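Local coordinates for protein aspartate--tRNA(Asp/Asn) ligase (Thermus thermophilus, PDB 1N9W) that activates L-aspartate with ATP and attaches it to both tRNA(Asp) and tRNA(Asn), acting as a homodimeric non-discriminating class II aminoacyl-tRNA synthetase, at residues E235-L238 against A239-E243; N247-G250 against D251-R254. One frame throughout, in Å; residues are numbered along the deposited sequence.

Contact 1 (E235-L238 against A239-E243); sequences EALL and AEMLE
Leu-237 and Leu-238 meet Met-241 and Leu-242 one turn further along helix 227-248, in the class II synthetase catalytic domain. The contact is local and regular alpha-helical.

Four i to i+4 backbone hydrogen bonds hold the turn. Ala-239 N donates to Glu-235 O (3.1 Å) and Glu-240 N to Ala-236 O, both tilted from the carbonyl plane. Met-241 N donates to Leu-237 O in the carbonyl plane. Leu-242 N to Leu-238 O is the straightest of the four, with an N-H...O angle of 176°.

The apolar contacts centre on the Met-241 sulfur. With chi1 at 173°, Leu-237 CG is turned opposite its own N, and Met-241, at chi1 -68°, brings its sulfur to it. The two side chains run obliquely to each other, and Leu-237 CG comes 3.7 Å from Met-241 SD. Leu-238 CD2 is farther from Met-241 SD, at 4.3 Å. An alanine at Met-241 removes the sulfur that both leucines share, and this would probably open a gap beside Leu-237 CG and Leu-238 CD2.

The surroundings differ from face to face. Leu-237 packs on Phe-135 of helix 119-141 and on Phe-390 and Ile-392 of strand 387-393, while Leu-238 and Leu-242 touch Trp-311 of strand 311-315. Glu-235 and Glu-240 find partners outside: Glu-235 bridges to Arg-269 and accepts from Asp-266 N, and Glu-240 bridges to Arg-141. The Met-241 side chain is about 7 Å from that of Ala-394, part of the predicted ATP site.

Side chains also lie against the carbonyls. Met-241 CG is 3.3 Å from Leu-237 O, and Leu-242 CD1 is 3.2 Å from Leu-238 O.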
ATOM      1  N   GLU B 235      -4.220  -4.711  18.930  1.00 35.96           N
ATOM      2  CA  GLU B 235      -3.503  -5.861  19.486  1.00 35.78           C
ATOM      3  C   GLU B 235      -3.508  -7.017  18.505  1.00 34.37           C
ATOM      4  O   GLU B 235      -2.476  -7.636  18.249  1.00 34.19           O
ATOM      5  CB  GLU B 235      -4.150  -6.317  20.803  1.00 37.69           C
ATOM      6  CG  GLU B 235      -3.631  -5.593  22.040  1.00 42.10           C
ATOM      7  CD  GLU B 235      -4.311  -6.067  23.335  1.00 43.53           C
ATOM      8  OE1 GLU B 235      -4.449  -7.295  23.535  1.00 43.61           O
ATOM      9  OE2 GLU B 235      -4.685  -5.210  24.151  1.00 45.91           O
ATOM     10  N   ALA B 236      -4.685  -7.310  17.966  1.00 32.97           N
ATOM     11  CA  ALA B 236      -4.833  -8.401  17.010  1.00 34.32           C
ATOM     12  C   ALA B 236      -4.092  -8.036  15.721  1.00 33.80           C
ATOM     13  O   ALA B 236      -3.440  -8.884  15.115  1.00 34.32           O
ATOM     14  CB  ALA B 236      -6.317  -8.650  16.731  1.00 33.22           C
ATOM     15  N   LEU B 237      -4.198  -6.767  15.326  1.00 33.01           N
ATOM     16  CA  LEU B 237      -3.537  -6.253  14.134  1.00 32.81           C
ATOM     17  C   LEU B 237      -2.027  -6.474  14.246  1.00 33.19           C
ATOM     18  O   LEU B 237      -1.402  -7.022  13.341  1.00 32.48           O
ATOM     19  CB  LEU B 237      -3.829  -4.757  13.975  1.00 32.27           C
ATOM     20  CG  LEU B 237      -3.099  -3.971  12.876  1.00 32.28           C
ATOM     21  CD1 LEU B 237      -3.526  -4.473  11.509  1.00 29.60           C
ATOM     22  CD2 LEU B 237      -3.417  -2.484  13.025  1.00 31.65           C
ATOM     23  N   LEU B 238      -1.451  -6.052  15.371  1.00 32.64           N
ATOM     24  CA  LEU B 238      -0.020  -6.199  15.615  1.00 32.39           C
ATOM     25  C   LEU B 238       0.434  -7.644  15.596  1.00 32.52           C
ATOM     26  O   LEU B 238       1.495  -7.962  15.049  1.00 32.33           O
ATOM     27  CB  LEU B 238       0.358  -5.582  16.958  1.00 33.67           C
ATOM     28  CG  LEU B 238       0.443  -4.058  16.973  1.00 33.64           C
ATOM     29  CD1 LEU B 238       0.330  -3.555  18.396  1.00 33.63           C
ATOM     30  CD2 LEU B 238       1.744  -3.620  16.323  1.00 32.61           C
ATOM     31  N   ALA B 239      -0.358  -8.522  16.202  1.00 31.61           N
ATOM     32  CA  ALA B 239      -0.016  -9.943  16.249  1.00 31.65           C
ATOM     33  C   ALA B 239       0.123 -10.473  14.832  1.00 29.93           C
ATOM     34  O   ALA B 239       1.037 -11.238  14.528  1.00 29.50           O
ATOM     35  CB  ALA B 239      -1.107 -10.722  17.004  1.00 31.64           C
ATOM     36  N   GLU B 240      -0.796 -10.065  13.966  1.00 30.60           N
ATOM     37  CA  GLU B 240      -0.763 -10.489  12.571  1.00 31.54           C
ATOM     38  C   GLU B 240       0.496  -9.940  11.888  1.00 29.58           C
ATOM     39  O   GLU B 240       1.237 -10.684  11.251  1.00 29.21           O
ATOM     40  CB  GLU B 240      -2.012  -9.977  11.852  1.00 36.13           C
ATOM     41  CG  GLU B 240      -2.083 -10.314  10.367  1.00 41.97           C
ATOM     42  CD  GLU B 240      -3.084 -11.405  10.069  1.00 46.20           C
ATOM     43  OE1 GLU B 240      -4.020 -11.588  10.883  1.00 48.90           O
ATOM     44  OE2 GLU B 240      -2.954 -12.073   9.013  1.00 48.79           O
ATOM     45  N   MET B 241       0.727  -8.639  12.038  1.00 28.39           N
ATOM     46  CA  MET B 241       1.879  -7.979  11.433  1.00 28.55           C
ATOM     47  C   MET B 241       3.191  -8.712  11.764  1.00 29.62           C
ATOM     48  O   MET B 241       3.963  -9.053  10.863  1.00 29.19           O
ATOM     49  CB  MET B 241       1.917  -6.511  11.876  1.00 24.68           C
ATOM     50  CG  MET B 241       0.771  -5.672  11.305  1.00 23.48           C
ATOM     51  SD  MET B 241       0.552  -4.086  12.174  1.00 14.25           S
ATOM     52  CE  MET B 241       1.901  -3.254  11.529  1.00 16.69           C
ATOM     53  N   LEU B 242       3.427  -8.971  13.048  1.00 31.19           N
ATOM     54  CA  LEU B 242       4.624  -9.676  13.499  1.00 32.20           C
ATOM     55  C   LEU B 242       4.707 -11.094  12.942  1.00 31.20           C
ATOM     56  O   LEU B 242       5.791 -11.587  12.616  1.00 31.12           O
ATOM     57  CB  LEU B 242       4.649  -9.721  15.030  1.00 31.87           C
ATOM     58  CG  LEU B 242       5.254  -8.488  15.722  1.00 36.08           C
ATOM     59  CD1 LEU B 242       4.640  -7.208  15.171  1.00 35.54           C
ATOM     60  CD2 LEU B 242       5.020  -8.591  17.224  1.00 36.86           C
ATOM     61  N   GLU B 243       3.555 -11.743  12.834  1.00 31.03           N
ATOM     62  CA  GLU B 243       3.480 -13.108  12.317  1.00 32.05           C
ATOM     63  C   GLU B 243       3.922 -13.142  10.850  1.00 30.75           C
ATOM     64  O   GLU B 243       4.633 -14.049  10.426  1.00 28.91           O
ATOM     65  CB  GLU B 243       2.043 -13.612  12.431  1.00 36.00           C
ATOM     66  CG  GLU B 243       1.904 -15.113  12.308  1.00 41.75           C
ATOM     67  CD  GLU B 243       2.492 -15.825  13.501  1.00 46.75           C
ATOM     68  OE1 GLU B 243       2.234 -15.376  14.645  1.00 49.52           O
ATOM     69  OE2 GLU B 243       3.204 -16.838  13.310  1.00 48.83           O
TER

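Contact 2 (N247-G250 against D251-R254); sequences NTAG and DEIR
Arg-254 folds back over Gly-250 because its chain bends at chi3 (-73°), while Asp-251 keeps CG beside its own backbone N (chi1 -64°). These torsions bring guanidinium and carboxylate together at the N-terminal turn of helix 250-255. Ala-249 is the N-cap of this helix and also the first residue to leave helical geometry after helix 227-248. It joins the two helices.

Two i to i+4 backbone bonds start the new helix. Ile-253 N donates to Ala-249 O at 3.1 Å, and Arg-254 N donates to Gly-250 O at 2.9 Å.

The guanidinium lies over the Gly-250 carbonyl, with Gly-250 O 3.6 Å above its plane and over its centre. Within 251-254, Arg-254 NH2 also forms a salt bridge and hydrogen bond with Asp-251 OD1 (2.9 Å). The nitrogen comes from above the carboxylate plane, and the bond is bent, with an N-H...O angle of 137°. The bridge probably helps keep the guanidinium over the glycine.

Glu-252 bends at chi2 and brings OE1 to 3.4 Å from Ala-249 CA. Its side chain also touches Ala-123, Lys-126 and Val-127 of helix 119-141. Ile-253 packs back on Ala-245 and Leu-246 of helix 227-248. Ile-253 CG1 rests 3.4 Å from Ala-249 O.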
ATOM      1  N   ASN B 247       7.090 -15.096   9.257  1.00 32.59           N
ATOM      2  CA  ASN B 247       6.943 -16.102   8.211  1.00 33.35           C
ATOM      3  C   ASN B 247       7.543 -15.742   6.855  1.00 32.38           C
ATOM      4  O   ASN B 247       8.059 -16.615   6.163  1.00 32.40           O
ATOM      5  CB  ASN B 247       5.469 -16.467   8.022  1.00 34.54           C
ATOM      6  CG  ASN B 247       4.866 -17.119   9.259  1.00 38.17           C
ATOM      7  OD1 ASN B 247       5.573 -17.727  10.065  1.00 38.24           O
ATOM      8  ND2 ASN B 247       3.550 -17.007   9.404  1.00 40.57           N
ATOM      9  N   THR B 248       7.480 -14.473   6.468  1.00 31.02           N
ATOM     10  CA  THR B 248       8.013 -14.086   5.170  1.00 31.58           C
ATOM     11  C   THR B 248       9.356 -13.353   5.204  1.00 30.74           C
ATOM     12  O   THR B 248       9.987 -13.179   4.164  1.00 32.47           O
ATOM     13  CB  THR B 248       6.973 -13.259   4.366  1.00 31.56           C
ATOM     14  OG1 THR B 248       6.687 -12.033   5.049  1.00 29.58           O
ATOM     15  CG2 THR B 248       5.672 -14.064   4.210  1.00 30.74           C
ATOM     16  N   ALA B 249       9.803 -12.933   6.383  1.00 27.55           N
ATOM     17  CA  ALA B 249      11.089 -12.238   6.500  1.00 27.34           C
ATOM     18  C   ALA B 249      11.932 -12.810   7.639  1.00 27.83           C
ATOM     19  O   ALA B 249      12.677 -12.086   8.313  1.00 24.95           O
ATOM     20  CB  ALA B 249      10.867 -10.738   6.710  1.00 24.34           C
ATOM     21  N   GLY B 250      11.807 -14.120   7.845  1.00 28.40           N
ATOM     22  CA  GLY B 250      12.545 -14.792   8.896  1.00 27.63           C
ATOM     23  C   GLY B 250      14.042 -14.580   8.817  1.00 28.20           C
ATOM     24  O   GLY B 250      14.671 -14.203   9.805  1.00 30.31           O
ATOM     25  N   ASP B 251      14.620 -14.818   7.646  1.00 28.45           N
ATOM     26  CA  ASP B 251      16.061 -14.660   7.469  1.00 28.76           C
ATOM     27  C   ASP B 251      16.550 -13.270   7.831  1.00 28.66           C
ATOM     28  O   ASP B 251      17.613 -13.116   8.434  1.00 29.65           O
ATOM     29  CB  ASP B 251      16.463 -14.983   6.031  1.00 29.97           C
ATOM     30  CG  ASP B 251      16.202 -16.423   5.676  1.00 31.97           C
ATOM     31  OD1 ASP B 251      16.247 -17.276   6.594  1.00 32.88           O
ATOM     32  OD2 ASP B 251      15.965 -16.722   4.482  1.00 32.20           O
ATOM     33  N   GLU B 252      15.783 -12.257   7.448  1.00 27.12           N
ATOM     34  CA  GLU B 252      16.144 -10.885   7.751  1.00 26.58           C
ATOM     35  C   GLU B 252      16.154 -10.679   9.269  1.00 27.45           C
ATOM     36  O   GLU B 252      17.080 -10.088   9.836  1.00 26.19           O
ATOM     37  CB  GLU B 252      15.144  -9.913   7.102  1.00 25.43           C
ATOM     38  CG  GLU B 252      15.341  -9.628   5.606  1.00 25.73           C
ATOM     39  CD  GLU B 252      14.953 -10.789   4.681  1.00 25.84           C
ATOM     40  OE1 GLU B 252      14.088 -11.607   5.051  1.00 25.50           O
ATOM     41  OE2 GLU B 252      15.502 -10.856   3.571  1.00 27.66           O
ATOM     42  N   ILE B 253      15.122 -11.178   9.932  1.00 27.53           N
ATOM     43  CA  ILE B 253      15.030 -11.034  11.377  1.00 29.68           C
ATOM     44  C   ILE B 253      16.220 -11.700  12.065  1.00 32.46           C
ATOM     45  O   ILE B 253      16.869 -11.093  12.920  1.00 32.43           O
ATOM     46  CB  ILE B 253      13.709 -11.621  11.880  1.00 27.94           C
ATOM     47  CG1 ILE B 253      12.564 -10.715  11.410  1.00 26.10           C
ATOM     48  CG2 ILE B 253      13.737 -11.759  13.398  1.00 28.51           C
ATOM     49  CD1 ILE B 253      11.190 -11.328  11.537  1.00 25.87           C
ATOM     50  N   ARG B 254      16.512 -12.938  11.678  1.00 34.17           N
ATOM     51  CA  ARG B 254      17.633 -13.663  12.261  1.00 35.20           C
ATOM     52  C   ARG B 254      18.975 -13.014  11.929  1.00 36.42           C
ATOM     53  O   ARG B 254      19.864 -12.940  12.776  1.00 37.82           O
ATOM     54  CB  ARG B 254      17.625 -15.116  11.787  1.00 35.82           C
ATOM     55  CG  ARG B 254      16.557 -15.967  12.448  1.00 37.63           C
ATOM     56  CD  ARG B 254      16.728 -17.428  12.073  1.00 40.34           C
ATOM     57  NE  ARG B 254      16.325 -17.699  10.689  1.00 40.15           N
ATOM     58  CZ  ARG B 254      15.061 -17.746  10.281  1.00 40.69           C
ATOM     59  NH1 ARG B 254      14.077 -17.539  11.151  1.00 41.51           N
ATOM     60  NH2 ARG B 254      14.778 -18.011   9.014  1.00 39.93           N
TER

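How the contacts relate
Both contacts use helix 227-248. Contact 1 lies within its length, and contact 2 begins at its C-terminal end and passes into helix 250-255. Their centres are about 15 Å apart. Contact 1 is largely buried, between helix 119-141 and strands of the catalytic domain. Contact 2 is only partly buried and lies away from the annotated sites. The chemistry follows the setting. Across contact 1 the side chains meet through leucines and a methionine, and Glu-235 and Glu-240 find charged partners elsewhere. Contact 2 has a salt bridge within 251-254 and a guanidinium over the Gly-250 carbonyl. Helix 119-141 touches both.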